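Local structure of putative silent information regulator 2 (Leishmania infantum, 5OL0) at residues R34-L39 with A211-I216; A152-C157 with S179-I184; V143-S148 with D198-A203; V107-R112 with K305-S310. The protein is a zinc-containing sirtuin that removes acetyl groups from protein lysines using NAD and probably regulates gene expression. All blocks are in the same frame, centred on the assembly; numbering follows the deposited sequence.

Interaction 1: residues R34-L39 with A211-I216; sequences RRILVL and AELVII
Glu212 lies across Arg35 just before two neighbouring parallel strands, 36-40 and 213-217, in the middle of the Rossmann-like sheet of the sirtuin. The two side chains cross at about a right angle. Glu212 OE2 sits over one face of the Arg35 guanidinium, 3.1 Å from NH1 but well out of its plane, so the salt bridge is one of charge, while Arg35 NE gives its hydrogen bond to Ile210 O. The extended Glu212 chain carries its other oxygen back to the main chain, where OE1 accepts from both Arg34 N (2.8 Å) and Arg35 N (3.0 Å). Beyond this polar end the side chains alternate between the two faces of the sheet. On one, Ile36 runs alongside Leu213, both pointing the same way, and its CG2 meets Ile215 CD1 at 4.0 Å. On the other, Leu37 lies side by side with Val214, and Leu39 with Ile216. The Leu39 side chain also slants across Val214, whose CG2, anti to the backbone N, faces both leucines. Leu37 N donates to Leu213 O, Ile215 N to Leu37 O, and Leu39 N to Ile215 O at 2.9 Å.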
loop_
_atom_site.group_PDB
_atom_site.type_symbol
_atom_site.label_atom_id
_atom_site.label_comp_id
_atom_site.label_asym_id
_atom_site.label_seq_id
_atom_site.Cartn_x
_atom_site.Cartn_y
_atom_site.Cartn_z
ATOM N N ARG A 34 4.012 -19.415 8.362
ATOM C CA ARG A 34 4.270 -19.403 6.929
ATOM C C ARG A 34 3.254 -18.649 6.085
ATOM O O ARG A 34 3.470 -18.481 4.881
ATOM C CB ARG A 34 4.190 -20.867 6.370
ATOM C CG ARG A 34 5.215 -21.854 6.876
ATOM C CD ARG A 34 6.581 -21.531 6.314
ATOM N NE ARG A 34 7.655 -22.123 7.096
ATOM C CZ ARG A 34 8.957 -21.877 6.915
ATOM N NH1 ARG A 34 9.390 -21.066 5.944
ATOM N NH2 ARG A 34 9.846 -22.465 7.709
ATOM N N ARG A 35 2.121 -18.281 6.647
ATOM C CA ARG A 35 1.088 -17.635 5.892
ATOM C C ARG A 35 0.897 -16.173 6.443
ATOM O O ARG A 35 -0.089 -15.883 7.151
ATOM C CB ARG A 35 -0.188 -18.480 5.958
ATOM C CG ARG A 35 0.078 -19.897 5.388
ATOM C CD ARG A 35 -1.156 -20.564 4.928
ATOM N NE ARG A 35 -2.172 -20.554 5.977
ATOM C CZ ARG A 35 -2.404 -21.531 6.849
ATOM N NH1 ARG A 35 -1.673 -22.657 6.844
ATOM N NH2 ARG A 35 -3.399 -21.393 7.731
ATOM N N ILE A 36 1.886 -15.315 6.178
ATOM C CA ILE A 36 1.871 -13.924 6.674
ATOM C C ILE A 36 1.246 -13.052 5.562
ATOM O O ILE A 36 1.743 -13.011 4.452
ATOM C CB ILE A 36 3.236 -13.348 7.049
ATOM C CG1 ILE A 36 3.899 -14.241 8.104
ATOM C CG2 ILE A 36 3.100 -11.900 7.545
ATOM C CD1 ILE A 36 5.346 -13.888 8.458
ATOM N N LEU A 37 0.153 -12.372 5.907
ATOM C CA LEU A 37 -0.453 -11.390 5.016
ATOM C C LEU A 37 0.108 -10.024 5.396
ATOM O O LEU A 37 0.003 -9.609 6.540
ATOM C CB LEU A 37 -1.952 -11.417 5.183
ATOM C CG LEU A 37 -2.747 -10.363 4.414
ATOM C CD1 LEU A 37 -2.720 -10.654 2.939
ATOM C CD2 LEU A 37 -4.164 -10.367 4.910
ATOM N N VAL A 38 0.729 -9.354 4.437
ATOM C CA VAL A 38 1.275 -8.046 4.700
ATOM C C VAL A 38 0.445 -7.085 3.920
ATOM O O VAL A 38 0.239 -7.251 2.709
ATOM C CB VAL A 38 2.754 -7.942 4.258
ATOM C CG1 VAL A 38 3.355 -6.543 4.612
ATOM C CG2 VAL A 38 3.572 -9.014 4.925
ATOM N N LEU A 39 -0.030 -6.074 4.610
ATOM C CA LEU A 39 -0.714 -4.917 4.020
ATOM C C LEU A 39 0.110 -3.655 4.150
ATOM O O LEU A 39 0.663 -3.360 5.227
ATOM C CB LEU A 39 -2.036 -4.657 4.758
ATOM C CG LEU A 39 -2.909 -5.873 4.980
ATOM C CD1 LEU A 39 -4.231 -5.475 5.604
ATOM C CD2 LEU A 39 -3.179 -6.620 3.679
ATOM N N ALA A 211 -4.966 -16.493 6.602
ATOM C CA ALA A 211 -3.743 -15.918 7.206
ATOM C C ALA A 211 -3.484 -16.475 8.604
ATOM O O ALA A 211 -4.412 -16.726 9.356
ATOM C CB ALA A 211 -3.812 -14.404 7.279
ATOM N N GLU A 212 -2.220 -16.617 8.951
ATOM C CA GLU A 212 -1.775 -16.972 10.325
ATOM C C GLU A 212 -1.301 -15.737 11.104
ATOM O O GLU A 212 -1.061 -15.809 12.290
ATOM C CB GLU A 212 -0.581 -17.952 10.251
ATOM C CG GLU A 212 -0.965 -19.350 9.827
ATOM C CD GLU A 212 0.206 -20.267 9.360
ATOM O OE1 GLU A 212 1.355 -19.859 9.049
ATOM O OE2 GLU A 212 -0.083 -21.469 9.266
ATOM N N LEU A 213 -1.134 -14.617 10.396
ATOM C CA LEU A 213 -0.564 -13.394 10.920
ATOM C C LEU A 213 -0.764 -12.310 9.871
ATOM O O LEU A 213 -0.597 -12.559 8.646
ATOM C CB LEU A 213 0.917 -13.554 11.231
ATOM C CG LEU A 213 1.636 -12.284 11.665
ATOM C CD1 LEU A 213 1.135 -11.744 12.992
ATOM C CD2 LEU A 213 3.131 -12.533 11.673
ATOM N N VAL A 214 -1.121 -11.124 10.347
ATOM C CA VAL A 214 -1.280 -9.990 9.484
ATOM C C VAL A 214 -0.443 -8.846 10.071
ATOM O O VAL A 214 -0.396 -8.664 11.281
ATOM C CB VAL A 214 -2.749 -9.675 9.193
ATOM C CG1 VAL A 214 -3.525 -9.417 10.427
ATOM C CG2 VAL A 214 -2.870 -8.477 8.271
ATOM N N ILE A 215 0.340 -8.209 9.209
ATOM C CA ILE A 215 1.209 -7.114 9.583
ATOM C C ILE A 215 0.784 -6.025 8.642
ATOM O O ILE A 215 0.785 -6.209 7.402
ATOM C CB ILE A 215 2.706 -7.429 9.321
ATOM C CG1 ILE A 215 3.146 -8.683 10.095
ATOM C CG2 ILE A 215 3.571 -6.231 9.697
ATOM C CD1 ILE A 215 4.618 -9.066 9.858
ATOM N N ILE A 216 0.400 -4.891 9.224
ATOM C CA ILE A 216 -0.318 -3.847 8.535
ATOM C C ILE A 216 0.531 -2.609 8.704
ATOM O O ILE A 216 0.641 -2.086 9.831
ATOM C CB ILE A 216 -1.691 -3.624 9.218
ATOM C CG1 ILE A 216 -2.469 -4.918 9.227
ATOM C CG2 ILE A 216 -2.471 -2.427 8.609
ATOM C CD1 ILE A 216 -3.714 -4.902 10.131
#

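Interaction 2: residues A152-C157 with S179-I184; sequences AACIEC and STCGGI. With ZN (zinc ion), chain E.
The zinc ion is gripped by Cys154 SG and Cys157 SG, each at 2.3 Å, and by Cys181 SG at 2.4 Å; Cys178 completes the four-cysteine site. The ligands come as two CxxC pairs, one at the end of strand 151-154 and the other in the loop before strand 185-187. Cys154 SG is anti to its backbone N (chi1 -177°), whereas in Cys157 and Cys181 the sulfur stands between the backbone N and the carbonyl carbon, and these different rotations bring the three sulfurs round one metal. The loop after Cys154 folds back on its own ligand: Cys157 N donates a nearly straight hydrogen bond to Cys154 SG at 3.4 Å. In the second loop a weak, bent bond runs from Gly183 N to Cys181 SG. Beside the metal, Ile155 N donates to Ile184 O at 3.0 Å, with an angle of 179° at the hydrogen. Ile155 and Ile184 lie alongside each other, pointing the same way, and CD1 of Ile155 touches CB of Ile184. Glu156 CG packs against Gly183 CA, and the chain then bends so that its carboxylate pairs with Arg82. Four thiolates would leave the site with net negative charge, which the N-H groups directed at Cys154 and Cys181 probably temper; the chemistry is that of a structural zinc site, as expected for the sirtuin zinc module.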
loop_
_atom_site.group_PDB
_atom_site.type_symbol
_atom_site.label_atom_id
_atom_site.label_comp_id
_atom_site.label_asym_id
_atom_site.label_seq_id
_atom_site.Cartn_x
_atom_site.Cartn_y
_atom_site.Cartn_z
ATOM N N ALA A 152 -1.045 2.170 -18.648
ATOM C CA ALA A 152 -2.039 3.209 -18.820
ATOM C C ALA A 152 -3.183 2.675 -19.678
ATOM O O ALA A 152 -2.987 1.707 -20.448
ATOM C CB ALA A 152 -1.397 4.432 -19.486
ATOM N N ALA A 153 -4.338 3.337 -19.603
ATOM C CA ALA A 153 -5.518 2.882 -20.360
ATOM C C ALA A 153 -6.582 3.965 -20.438
ATOM O O ALA A 153 -6.652 4.858 -19.571
ATOM C CB ALA A 153 -6.114 1.598 -19.712
ATOM N N CYS A 154 -7.408 3.893 -21.481
ATOM C CA CYS A 154 -8.613 4.734 -21.581
ATOM C C CYS A 154 -9.633 4.449 -20.487
ATOM O O CYS A 154 -9.966 3.304 -20.227
ATOM C CB CYS A 154 -9.320 4.469 -22.904
ATOM S SG CYS A 154 -10.779 5.518 -23.164
ATOM N N ILE A 155 -10.127 5.477 -19.828
ATOM C CA ILE A 155 -11.146 5.266 -18.791
ATOM C C ILE A 155 -12.534 4.917 -19.387
ATOM O O ILE A 155 -13.333 4.337 -18.689
ATOM C CB ILE A 155 -11.309 6.493 -17.849
ATOM C CG1 ILE A 155 -12.055 7.635 -18.570
ATOM C CG2 ILE A 155 -9.939 6.888 -17.233
ATOM C CD1 ILE A 155 -12.212 8.892 -17.767
ATOM N N GLU A 156 -12.839 5.322 -20.626
ATOM C CA GLU A 156 -14.151 5.011 -21.236
ATOM C C GLU A 156 -14.174 3.566 -21.781
ATOM O O GLU A 156 -14.989 2.767 -21.346
ATOM C CB GLU A 156 -14.562 6.036 -22.341
ATOM C CG GLU A 156 -14.695 7.535 -21.977
ATOM C CD GLU A 156 -15.342 7.886 -20.618
ATOM O OE1 GLU A 156 -16.041 7.064 -19.947
ATOM O OE2 GLU A 156 -15.168 9.051 -20.190
ATOM N N CYS A 157 -13.281 3.221 -22.714
ATOM C CA CYS A 157 -13.260 1.872 -23.328
ATOM C C CYS A 157 -12.222 0.896 -22.792
ATOM O O CYS A 157 -12.170 -0.230 -23.268
ATOM C CB CYS A 157 -13.107 1.997 -24.854
ATOM S SG CYS A 157 -11.452 2.448 -25.491
ATOM N N SER A 179 -6.993 6.537 -28.777
ATOM C CA SER A 179 -7.011 6.570 -30.259
ATOM C C SER A 179 -8.152 5.719 -30.853
ATOM O O SER A 179 -8.176 5.464 -32.056
ATOM C CB SER A 179 -5.683 6.065 -30.806
ATOM O OG SER A 179 -4.599 6.702 -30.149
ATOM N N THR A 180 -9.055 5.244 -30.000
ATOM C CA THR A 180 -10.229 4.491 -30.404
ATOM C C THR A 180 -11.486 5.353 -30.212
ATOM O O THR A 180 -12.273 5.485 -31.150
ATOM C CB THR A 180 -10.338 3.160 -29.629
ATOM O OG1 THR A 180 -9.265 2.286 -30.024
ATOM C CG2 THR A 180 -11.696 2.468 -29.881
ATOM N N CYS A 181 -11.657 5.956 -29.029
ATOM C CA CYS A 181 -12.897 6.659 -28.681
ATOM C C CYS A 181 -12.723 8.122 -28.289
ATOM O O CYS A 181 -13.705 8.793 -27.922
ATOM C CB CYS A 181 -13.575 5.893 -27.526
ATOM S SG CYS A 181 -12.951 6.230 -25.845
ATOM N N GLY A 182 -11.485 8.630 -28.319
ATOM C CA GLY A 182 -11.233 9.962 -27.796
ATOM C C GLY A 182 -11.438 10.108 -26.290
ATOM O O GLY A 182 -11.383 11.227 -25.752
ATOM N N GLY A 183 -11.652 9.004 -25.580
ATOM C CA GLY A 183 -11.693 9.074 -24.135
ATOM C C GLY A 183 -10.384 9.559 -23.493
ATOM O O GLY A 183 -9.307 9.556 -24.099
ATOM N N ILE A 184 -10.519 10.016 -22.270
ATOM C CA ILE A 184 -9.389 10.409 -21.450
ATOM C C ILE A 184 -8.601 9.193 -20.962
ATOM O O ILE A 184 -9.189 8.232 -20.424
ATOM C CB ILE A 184 -9.852 11.179 -20.209
ATOM C CG1 ILE A 184 -10.329 12.586 -20.606
ATOM C CG2 ILE A 184 -8.692 11.319 -19.193
ATOM C CD1 ILE A 184 -11.354 13.151 -19.626
HETATM ZN ZN ZN E . -11.253 4.703 -25.287
#

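Interaction 3: residues V143-S148 with D198-A203; sequences VEAHGS and DAFFDA
Val143 and Ala145 meet helix 198-207 through apolar contacts alone, with no hydrogen bond passing between the segments. The two methyls of Val143 divide the work. CG1, anti to the backbone N (chi1 178°), reaches the helix backbone 3.7 Å from Phe200 N and lies 4.3 Å from Phe200 CB. CG2 turns to the neighbouring part of the helix, 3.8 Å from Ala199 O and within touching distance of the methyls of Ala199 and Ala203, which stand one helical turn apart. Ala145 makes the single aromatic contact: its CB approaches CD1 of the Phe200 ring obliquely at 3.8 Å. Within the helix the ring of Phe200 is itself set against Phe201, its CD2 lying 3.6 Å above the centre of the Phe201 ring.

A backbone hydrogen bond shapes segment 143-148. Gly147 N donates to Glu144 O at 3.1 Å, closing a type I turn that directs the CB of Ala145 towards the helix and that of His146 away from it. His146, probably the proton acceptor of the active site as in a close relative, is held through ND1 by Gln126 O and packs on the modified side chain of the bound peptide.

Charged pairs lie outside the apolar patch: Asp198 forms a salt bridge with a basic side chain of the peptide, and Asp202 with Arg122. Through Val143 the helix packs on the outermost strand 142-144 of the parallel sheet; Val143 and Ala203 also both touch Arg122 and Cys124 of the adjoining strand 120-125.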
loop_
_atom_site.group_PDB
_atom_site.type_symbol
_atom_site.label_atom_id
_atom_site.label_comp_id
_atom_site.label_asym_id
_atom_site.label_seq_id
_atom_site.Cartn_x
_atom_site.Cartn_y
_atom_site.Cartn_z
ATOM N N VAL A 143 -0.221 -7.972 -4.720
ATOM C CA VAL A 143 -1.448 -7.349 -5.181
ATOM C C VAL A 143 -1.345 -5.847 -5.032
ATOM O O VAL A 143 -1.332 -5.310 -3.900
ATOM C CB VAL A 143 -2.601 -7.896 -4.380
ATOM C CG1 VAL A 143 -3.925 -7.237 -4.806
ATOM C CG2 VAL A 143 -2.641 -9.426 -4.557
ATOM N N GLU A 144 -1.261 -5.176 -6.187
ATOM C CA GLU A 144 -1.336 -3.711 -6.304
ATOM C C GLU A 144 -2.786 -3.385 -6.343
ATOM O O GLU A 144 -3.329 -3.230 -7.417
ATOM C CB GLU A 144 -0.612 -3.230 -7.593
ATOM C CG GLU A 144 0.898 -3.235 -7.387
ATOM C CD GLU A 144 1.764 -2.919 -8.604
ATOM O OE1 GLU A 144 1.359 -3.276 -9.713
ATOM O OE2 GLU A 144 2.878 -2.364 -8.444
ATOM N N ALA A 145 -3.433 -3.295 -5.177
ATOM C CA ALA A 145 -4.869 -3.184 -5.142
ATOM C C ALA A 145 -5.470 -1.907 -5.748
ATOM O O ALA A 145 -6.649 -1.899 -6.111
ATOM C CB ALA A 145 -5.367 -3.339 -3.711
ATOM N N HIS A 146 -4.662 -0.855 -5.836
ATOM C CA HIS A 146 -5.026 0.411 -6.439
ATOM C C HIS A 146 -4.217 0.758 -7.655
ATOM O O HIS A 146 -4.124 1.918 -8.012
ATOM C CB HIS A 146 -4.870 1.523 -5.429
ATOM C CG HIS A 146 -5.842 1.407 -4.300
ATOM N ND1 HIS A 146 -5.665 2.048 -3.090
ATOM C CD2 HIS A 146 -6.998 0.713 -4.195
ATOM C CE1 HIS A 146 -6.654 1.727 -2.283
ATOM N NE2 HIS A 146 -7.474 0.911 -2.927
ATOM N N GLY A 147 -3.638 -0.253 -8.266
ATOM C CA GLY A 147 -2.812 -0.097 -9.476
ATOM C C GLY A 147 -1.527 0.636 -9.253
ATOM O O GLY A 147 -1.002 0.636 -8.140
ATOM N N SER A 148 -1.030 1.268 -10.324
ATOM C CA SER A 148 0.245 1.995 -10.325
ATOM C C SER A 148 0.447 2.702 -11.662
ATOM O O SER A 148 -0.433 2.605 -12.588
ATOM C CB SER A 148 1.432 1.015 -10.142
ATOM O OG SER A 148 1.752 0.355 -11.376
ATOM N N ASP A 198 -9.148 -7.911 -10.001
ATOM C CA ASP A 198 -9.543 -9.247 -9.574
ATOM C C ASP A 198 -8.668 -9.832 -8.498
ATOM O O ASP A 198 -9.131 -10.535 -7.624
ATOM C CB ASP A 198 -9.389 -10.224 -10.763
ATOM C CG ASP A 198 -10.518 -10.136 -11.768
ATOM O OD1 ASP A 198 -11.664 -9.850 -11.384
ATOM O OD2 ASP A 198 -10.260 -10.452 -12.955
ATOM N N ALA A 199 -7.368 -9.611 -8.644
ATOM C CA ALA A 199 -6.430 -10.126 -7.723
ATOM C C ALA A 199 -6.655 -9.586 -6.297
ATOM O O ALA A 199 -6.290 -10.262 -5.315
ATOM C CB ALA A 199 -5.031 -9.803 -8.194
ATOM N N PHE A 200 -7.214 -8.387 -6.156
ATOM C CA PHE A 200 -7.621 -7.911 -4.813
ATOM C C PHE A 200 -8.679 -8.806 -4.216
ATOM O O PHE A 200 -8.581 -9.239 -3.065
ATOM C CB PHE A 200 -8.130 -6.468 -4.827
ATOM C CG PHE A 200 -8.763 -6.104 -3.553
ATOM C CD1 PHE A 200 -7.988 -5.791 -2.461
ATOM C CD2 PHE A 200 -10.136 -6.242 -3.387
ATOM C CE1 PHE A 200 -8.561 -5.520 -1.249
ATOM C CE2 PHE A 200 -10.716 -5.954 -2.181
ATOM C CZ PHE A 200 -9.936 -5.586 -1.107
ATOM N N PHE A 201 -9.693 -9.140 -5.008
ATOM C CA PHE A 201 -10.785 -10.004 -4.499
ATOM C C PHE A 201 -10.355 -11.453 -4.203
ATOM O O PHE A 201 -10.851 -12.071 -3.255
ATOM C CB PHE A 201 -12.003 -9.910 -5.440
ATOM C CG PHE A 201 -12.580 -8.526 -5.452
ATOM C CD1 PHE A 201 -13.313 -8.090 -4.355
ATOM C CD2 PHE A 201 -12.298 -7.637 -6.490
ATOM C CE1 PHE A 201 -13.772 -6.783 -4.292
ATOM C CE2 PHE A 201 -12.763 -6.330 -6.442
ATOM C CZ PHE A 201 -13.511 -5.904 -5.327
ATOM N N ASP A 202 -9.393 -11.924 -4.978
ATOM C CA ASP A 202 -8.701 -13.234 -4.708
ATOM C C ASP A 202 -8.064 -13.199 -3.318
ATOM O O ASP A 202 -8.291 -14.061 -2.470
ATOM C CB ASP A 202 -7.633 -13.427 -5.788
ATOM C CG ASP A 202 -6.968 -14.777 -5.723
ATOM O OD1 ASP A 202 -7.607 -15.749 -6.150
ATOM O OD2 ASP A 202 -5.828 -14.880 -5.204
ATOM N N ALA A 203 -7.344 -12.113 -3.058
ATOM C CA ALA A 203 -6.730 -11.952 -1.776
ATOM C C ALA A 203 -7.742 -11.835 -0.639
ATOM O O ALA A 203 -7.597 -12.478 0.355
ATOM C CB ALA A 203 -5.767 -10.791 -1.804
#

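Interaction 4: residues V107-R112 with K305-S310; sequences VHHFIR and KRMRLS
His109 on helix 106-116 turns its ring to Arg306 of the C-terminal helix 300-308, in a helix-to-helix contact at the surface of the Rossmann-like domain. Arg306 CB lies over one face of the imidazole, 4.0 Å from the ring centroid, a CH-pi contact. The ring, with CG beside the backbone N (chi1 -71°), also brings CD2 to Met307 CG, 4.0 Å apart. Arg306 is bent at chi2 (-77°), which turns its chain along helix 106-116 to Arg112. Arg112 starts differently from Arg306, whose CG lies beside the backbone N: its own CG is anti to that atom (166°), before it too bends at chi2. The two chains cross at about a right angle, yet their guanidinium groups stack nearly flat, centres 4.4 Å apart. Arg306 NH1 comes within 3.2 Å of Arg112 CG and is buried without a polar partner. This pairing of like charges is probably eased by Asp116, which forms a salt bridge with Arg112 NE and a long, weak ion pair with Arg306; Arg112 NH2 also bonds to Ala135 O. In the poorly ordered C-terminal end, Ser310 OG turns back to donate to Arg306 O at 3.0 Å. A water in the plane of the imidazole lies 3.0 Å from His109 NE2.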
loop_
_atom_site.group_PDB
_atom_site.type_symbol
_atom_site.label_atom_id
_atom_site.label_comp_id
_atom_site.label_asym_id
_atom_site.label_seq_id
_atom_site.Cartn_x
_atom_site.Cartn_y
_atom_site.Cartn_z
ATOM N N VAL A 107 11.074 -1.359 4.742
ATOM C CA VAL A 107 9.828 -2.148 4.771
ATOM C C VAL A 107 9.706 -3.006 3.488
ATOM O O VAL A 107 9.376 -4.189 3.544
ATOM C CB VAL A 107 8.607 -1.201 4.894
ATOM C CG1 VAL A 107 7.312 -1.912 4.544
ATOM C CG2 VAL A 107 8.506 -0.596 6.298
ATOM N N HIS A 108 9.894 -2.374 2.340
ATOM C CA HIS A 108 9.744 -3.058 1.066
ATOM C C HIS A 108 10.710 -4.273 0.869
ATOM O O HIS A 108 10.335 -5.406 0.374
ATOM C CB HIS A 108 9.853 -2.053 -0.094
ATOM C CG HIS A 108 8.848 -0.932 -0.053
ATOM N ND1 HIS A 108 7.550 -1.081 -0.494
ATOM C CD2 HIS A 108 8.951 0.353 0.354
ATOM C CE1 HIS A 108 6.904 0.061 -0.344
ATOM N NE2 HIS A 108 7.730 0.949 0.154
ATOM N N HIS A 109 11.966 -4.031 1.207
ATOM C CA HIS A 109 12.975 -5.078 1.196
ATOM C C HIS A 109 12.614 -6.172 2.213
ATOM O O HIS A 109 12.820 -7.327 1.940
ATOM C CB HIS A 109 14.360 -4.495 1.517
ATOM C CG HIS A 109 14.914 -3.655 0.413
ATOM N ND1 HIS A 109 15.054 -4.134 -0.866
ATOM C CD2 HIS A 109 15.343 -2.374 0.390
ATOM C CE1 HIS A 109 15.560 -3.186 -1.624
ATOM N NE2 HIS A 109 15.778 -2.122 -0.881
ATOM N N PHE A 110 12.118 -5.791 3.380
ATOM C CA PHE A 110 11.704 -6.784 4.366
ATOM C C PHE A 110 10.665 -7.755 3.807
ATOM O O PHE A 110 10.714 -8.932 4.056
ATOM C CB PHE A 110 11.200 -6.105 5.650
ATOM C CG PHE A 110 10.777 -7.067 6.721
ATOM C CD1 PHE A 110 11.719 -7.833 7.386
ATOM C CD2 PHE A 110 9.443 -7.187 7.105
ATOM C CE1 PHE A 110 11.363 -8.734 8.371
ATOM C CE2 PHE A 110 9.072 -8.060 8.134
ATOM C CZ PHE A 110 10.033 -8.861 8.753
ATOM N N ILE A 111 9.678 -7.223 3.106
ATOM C CA ILE A 111 8.670 -8.065 2.575
ATOM C C ILE A 111 9.277 -9.062 1.557
ATOM O O ILE A 111 8.855 -10.213 1.443
ATOM C CB ILE A 111 7.525 -7.168 1.932
ATOM C CG1 ILE A 111 6.843 -6.313 2.987
ATOM C CG2 ILE A 111 6.531 -8.058 1.243
ATOM C CD1 ILE A 111 5.900 -5.256 2.427
ATOM N N ARG A 112 10.180 -8.567 0.725
ATOM C CA ARG A 112 10.911 -9.425 -0.124
ATOM C C ARG A 112 11.602 -10.529 0.682
ATOM O O ARG A 112 11.586 -11.710 0.265
ATOM C CB ARG A 112 11.914 -8.629 -0.920
ATOM C CG ARG A 112 13.006 -9.420 -1.637
ATOM C CD ARG A 112 12.409 -10.321 -2.658
ATOM N NE ARG A 112 13.408 -11.120 -3.378
ATOM C CZ ARG A 112 14.290 -10.666 -4.307
ATOM N NH1 ARG A 112 15.097 -11.530 -4.917
ATOM N NH2 ARG A 112 14.406 -9.377 -4.636
ATOM N N LYS A 305 22.103 -5.986 3.632
ATOM C CA LYS A 305 22.612 -6.239 2.316
ATOM C C LYS A 305 21.648 -5.760 1.224
ATOM O O LYS A 305 22.104 -5.260 0.194
ATOM C CB LYS A 305 22.874 -7.730 2.131
ATOM C CG LYS A 305 23.453 -8.063 0.760
ATOM C CD LYS A 305 23.912 -9.509 0.659
ATOM C CE LYS A 305 24.517 -9.770 -0.719
ATOM N NZ LYS A 305 24.303 -11.186 -1.101
ATOM N N ARG A 306 20.333 -5.915 1.386
ATOM C CA ARG A 306 19.418 -5.382 0.361
ATOM C C ARG A 306 19.408 -3.863 0.368
ATOM O O ARG A 306 19.341 -3.195 -0.680
ATOM C CB ARG A 306 17.987 -5.854 0.558
ATOM C CG ARG A 306 17.768 -7.297 0.285
ATOM C CD ARG A 306 17.723 -7.579 -1.190
ATOM N NE ARG A 306 18.047 -8.974 -1.421
ATOM C CZ ARG A 306 17.263 -10.019 -1.147
ATOM N NH1 ARG A 306 16.046 -9.868 -0.628
ATOM N NH2 ARG A 306 17.699 -11.254 -1.406
ATOM N N MET A 307 19.438 -3.307 1.557
ATOM C CA MET A 307 19.420 -1.879 1.710
ATOM C C MET A 307 20.658 -1.139 1.131
ATOM O O MET A 307 20.503 -0.126 0.465
ATOM C CB MET A 307 19.230 -1.561 3.161
ATOM C CG MET A 307 17.771 -1.809 3.556
ATOM S SD MET A 307 17.610 -1.546 5.297
ATOM C CE MET A 307 17.528 0.260 5.267
ATOM N N ARG A 308 21.859 -1.640 1.364
ATOM C CA ARG A 308 23.072 -1.092 0.699
ATOM C C ARG A 308 23.007 -1.227 -0.810
ATOM O O ARG A 308 23.257 -0.246 -1.525
ATOM C CB ARG A 308 24.357 -1.780 1.182
ATOM C CG ARG A 308 24.929 -1.200 2.480
ATOM C CD ARG A 308 26.325 -1.738 2.774
ATOM N NE ARG A 308 26.361 -3.199 2.629
ATOM C CZ ARG A 308 25.910 -4.081 3.526
ATOM N NH1 ARG A 308 25.374 -3.678 4.688
ATOM N NH2 ARG A 308 26.004 -5.389 3.253
ATOM N N LEU A 309 22.639 -2.435 -1.270
ATOM C CA LEU A 309 22.547 -2.788 -2.710
ATOM C C LEU A 309 21.628 -1.879 -3.541
ATOM O O LEU A 309 21.669 -1.938 -4.776
ATOM C CB LEU A 309 22.162 -4.283 -2.930
ATOM C CG LEU A 309 23.286 -5.345 -3.079
ATOM C CD1 LEU A 309 24.422 -5.270 -2.055
ATOM C CD2 LEU A 309 22.700 -6.750 -3.081
ATOM N N SER A 310 20.821 -1.041 -2.890
ATOM C CA SER A 310 19.990 -0.101 -3.620
ATOM C C SER A 310 19.611 1.155 -2.835
ATOM O O SER A 310 18.470 1.587 -2.907
ATOM C CB SER A 310 18.745 -0.849 -4.091
ATOM O OG SER A 310 18.232 -1.617 -3.019
HETATM O O HOH W 1 16.256 0.663 -1.929
#

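In the fold
Interactions 1 and 3 are buried and belong to the same parallel sheet: the first pairs two inner strands through backbone bonds, whereas the second sets a helix against an outermost strand using apolar groups alone. Helix 198-207 of interaction 3 leads in the chain to strand 213-217 of interaction 1. Interaction 4 is a surface contact of helices, rich in arginine, but it touches interaction 1 where Ile111 packs on Val38. Interaction 2 stands apart, its centre about 37 Å from those of interactions 1 and 4; partly buried, it depends on metal bonds. Sequence alone joins it to interaction 3, through strands 147-148 and 151-154.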